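Local structure of transcription termination factor NusA (Planctomyces limnophilus, 4MTN) at residues I153-V157 with D177-L182. The protein probably takes part in both transcription termination and antitermination, binding the core RNA polymerase and nascent RNA. Numbering follows the deposited sequence.
Sequences IRAVV and DFVRRL
Asp177 meets Val156 through its backbone: the carbonyl O of Asp177 lies 4.1 Å from Val156 CG1, and the same O accepts the helical bond from Arg181 N. Next comes Phe178, where the backbones are nearest, Phe178 CA lying 5.7 Å from Val156 CA. Val156 packs CG1 against the backbone at Phe178 CA (3.6 Å) and, obliquely to the ring, against its near carbon Phe178 CD1 (3.8 Å), while CG2 lies near Phe178 N and CB. With CG anti to the backbone N (chi1 -168°), the Phe178 ring runs along the strand from Val156 toward Arg154. One ring face takes Ala155 CA, 4.0 Å from Phe178 CE1; farther out, Phe178 CZ comes to 3.5 Å of Arg154 O, an oblique approach. Arg154 O accepts a hydrogen bond from Arg173 NH1, in the loop leading into the helix. Arg181 adds its aliphatic part, CG lying 4.0 Å from Val156 CG1; bends at chi2 and chi3 then carry the guanidinium to Gly110 O and to a salt bridge with Glu184. Leu182, one turn after Phe178, lays CD1 over the ring centre on the face opposite Ala155 CA, holding the ring between strand backbone and helix side chain. Its CD2 meets one face of the Arg154 guanidinium, toward the rim, 3.5 Å from Arg154 NH2. Arg154 gets there as an extended chain from CG to NE. No hydrogen bond links the two short segments, whose axes are at 115°; the join is largely apolar. Phe178 also touches Arg202 on strand 195-203, so helix 176-186, following the OB-fold S1 barrel in the chain, lies between it and the KH region of NusA.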
loop_
_atom_site.group_PDB
_atom_site.type_symbol
_atom_site.label_atom_id
_atom_site.label_comp_id
_atom_site.label_asym_id
_atom_site.label_seq_id
_atom_site.Cartn_x
_atom_site.Cartn_y
_atom_site.Cartn_z
ATOM N N ILE A 153 17.718 7.600 -9.587
ATOM C CA ILE A 153 16.655 7.528 -8.595
ATOM C C ILE A 153 16.228 6.074 -8.429
ATOM O O ILE A 153 16.317 5.286 -9.372
ATOM C CB ILE A 153 15.443 8.405 -9.000
ATOM C CG1 ILE A 153 14.400 8.460 -7.881
ATOM C CG2 ILE A 153 14.824 7.903 -10.298
ATOM C CD1 ILE A 153 13.165 9.261 -8.240
ATOM N N ARG A 154 15.794 5.709 -7.227
ATOM C CA ARG A 154 15.279 4.365 -7.001
ATOM C C ARG A 154 14.050 4.374 -6.098
ATOM O O ARG A 154 13.886 5.253 -5.251
ATOM C CB ARG A 154 16.365 3.462 -6.411
ATOM C CG ARG A 154 16.951 3.931 -5.094
ATOM C CD ARG A 154 18.005 2.949 -4.608
ATOM N NE ARG A 154 18.600 3.353 -3.339
ATOM C CZ ARG A 154 19.411 2.585 -2.620
ATOM N NH1 ARG A 154 19.721 1.367 -3.043
ATOM N NH2 ARG A 154 19.909 3.030 -1.474
ATOM N N ALA A 155 13.182 3.387 -6.301
ATOM C CA ALA A 155 11.950 3.257 -5.536
ATOM C C ALA A 155 11.423 1.831 -5.640
ATOM O O ALA A 155 12.025 0.987 -6.302
ATOM C CB ALA A 155 10.908 4.249 -6.030
ATOM N N VAL A 156 10.296 1.565 -4.987
ATOM C CA VAL A 156 9.688 0.241 -5.038
ATOM C C VAL A 156 8.515 0.236 -6.006
ATOM O O VAL A 156 7.830 1.247 -6.172
ATOM C CB VAL A 156 9.213 -0.235 -3.650
ATOM C CG1 VAL A 156 10.401 -0.434 -2.724
ATOM C CG2 VAL A 156 8.215 0.744 -3.052
ATOM N N VAL A 157 8.292 -0.899 -6.660
ATOM C CA VAL A 157 7.188 -1.006 -7.600
ATOM C C VAL A 157 5.893 -1.181 -6.827
ATOM O O VAL A 157 5.723 -2.158 -6.099
ATOM C CB VAL A 157 7.375 -2.188 -8.568
ATOM C CG1 VAL A 157 6.155 -2.338 -9.462
ATOM C CG2 VAL A 157 8.634 -2.000 -9.399
ATOM N N ASP A 177 7.126 -0.343 2.228
ATOM C CA ASP A 177 8.025 -1.347 1.671
ATOM C C ASP A 177 9.368 -0.757 1.247
ATOM O O ASP A 177 10.374 -1.462 1.228
ATOM C CB ASP A 177 7.376 -2.049 0.476
ATOM C CG ASP A 177 6.290 -3.021 0.892
ATOM O OD1 ASP A 177 6.216 -3.356 2.092
ATOM O OD2 ASP A 177 5.516 -3.455 0.014
ATOM N N PHE A 178 9.384 0.530 0.910
ATOM C CA PHE A 178 10.628 1.189 0.518
ATOM C C PHE A 178 11.615 1.211 1.681
ATOM O O PHE A 178 12.804 0.947 1.504
ATOM C CB PHE A 178 10.363 2.614 0.031
ATOM C CG PHE A 178 11.548 3.253 -0.645
ATOM C CD1 PHE A 178 12.478 2.478 -1.319
ATOM C CD2 PHE A 178 11.737 4.623 -0.594
ATOM C CE1 PHE A 178 13.569 3.059 -1.938
ATOM C CE2 PHE A 178 12.828 5.211 -1.211
ATOM C CZ PHE A 178 13.745 4.427 -1.882
ATOM N N VAL A 179 11.114 1.530 2.871
ATOM C CA VAL A 179 11.936 1.540 4.074
ATOM C C VAL A 179 12.416 0.133 4.408
ATOM O O VAL A 179 13.580 -0.074 4.757
ATOM C CB VAL A 179 11.165 2.117 5.277
ATOM C CG1 VAL A 179 11.998 2.015 6.545
ATOM C CG2 VAL A 179 10.770 3.555 5.008
ATOM N N ARG A 180 11.505 -0.829 4.289
ATOM C CA ARG A 180 11.803 -2.226 4.585
ATOM C C ARG A 180 12.942 -2.748 3.715
ATOM O O ARG A 180 13.831 -3.445 4.198
ATOM C CB ARG A 180 10.551 -3.086 4.393
ATOM C CG ARG A 180 10.740 -4.551 4.738
ATOM C CD ARG A 180 9.478 -5.353 4.458
ATOM N NE ARG A 180 8.413 -5.074 5.416
ATOM C CZ ARG A 180 8.177 -5.802 6.503
ATOM N NH1 ARG A 180 8.936 -6.857 6.772
ATOM N NH2 ARG A 180 7.185 -5.479 7.321
ATOM N N ARG A 181 12.915 -2.397 2.433
ATOM C CA ARG A 181 13.959 -2.814 1.503
ATOM C C ARG A 181 15.297 -2.168 1.844
ATOM O O ARG A 181 16.326 -2.840 1.889
ATOM C CB ARG A 181 13.573 -2.465 0.064
ATOM C CG ARG A 181 12.337 -3.172 -0.471
ATOM C CD ARG A 181 12.580 -4.651 -0.721
ATOM N NE ARG A 181 12.272 -5.468 0.447
ATOM C CZ ARG A 181 11.056 -5.915 0.747
ATOM N NH1 ARG A 181 10.027 -5.621 -0.035
ATOM N NH2 ARG A 181 10.869 -6.658 1.830
ATOM N N LEU A 182 15.273 -0.859 2.077
ATOM C CA LEU A 182 16.485 -0.103 2.372
ATOM C C LEU A 182 17.165 -0.592 3.646
ATOM O O LEU A 182 18.394 -0.615 3.734
ATOM C CB LEU A 182 16.166 1.388 2.490
ATOM C CG LEU A 182 15.820 2.100 1.183
ATOM C CD1 LEU A 182 15.350 3.518 1.456
ATOM C CD2 LEU A 182 17.015 2.099 0.243
#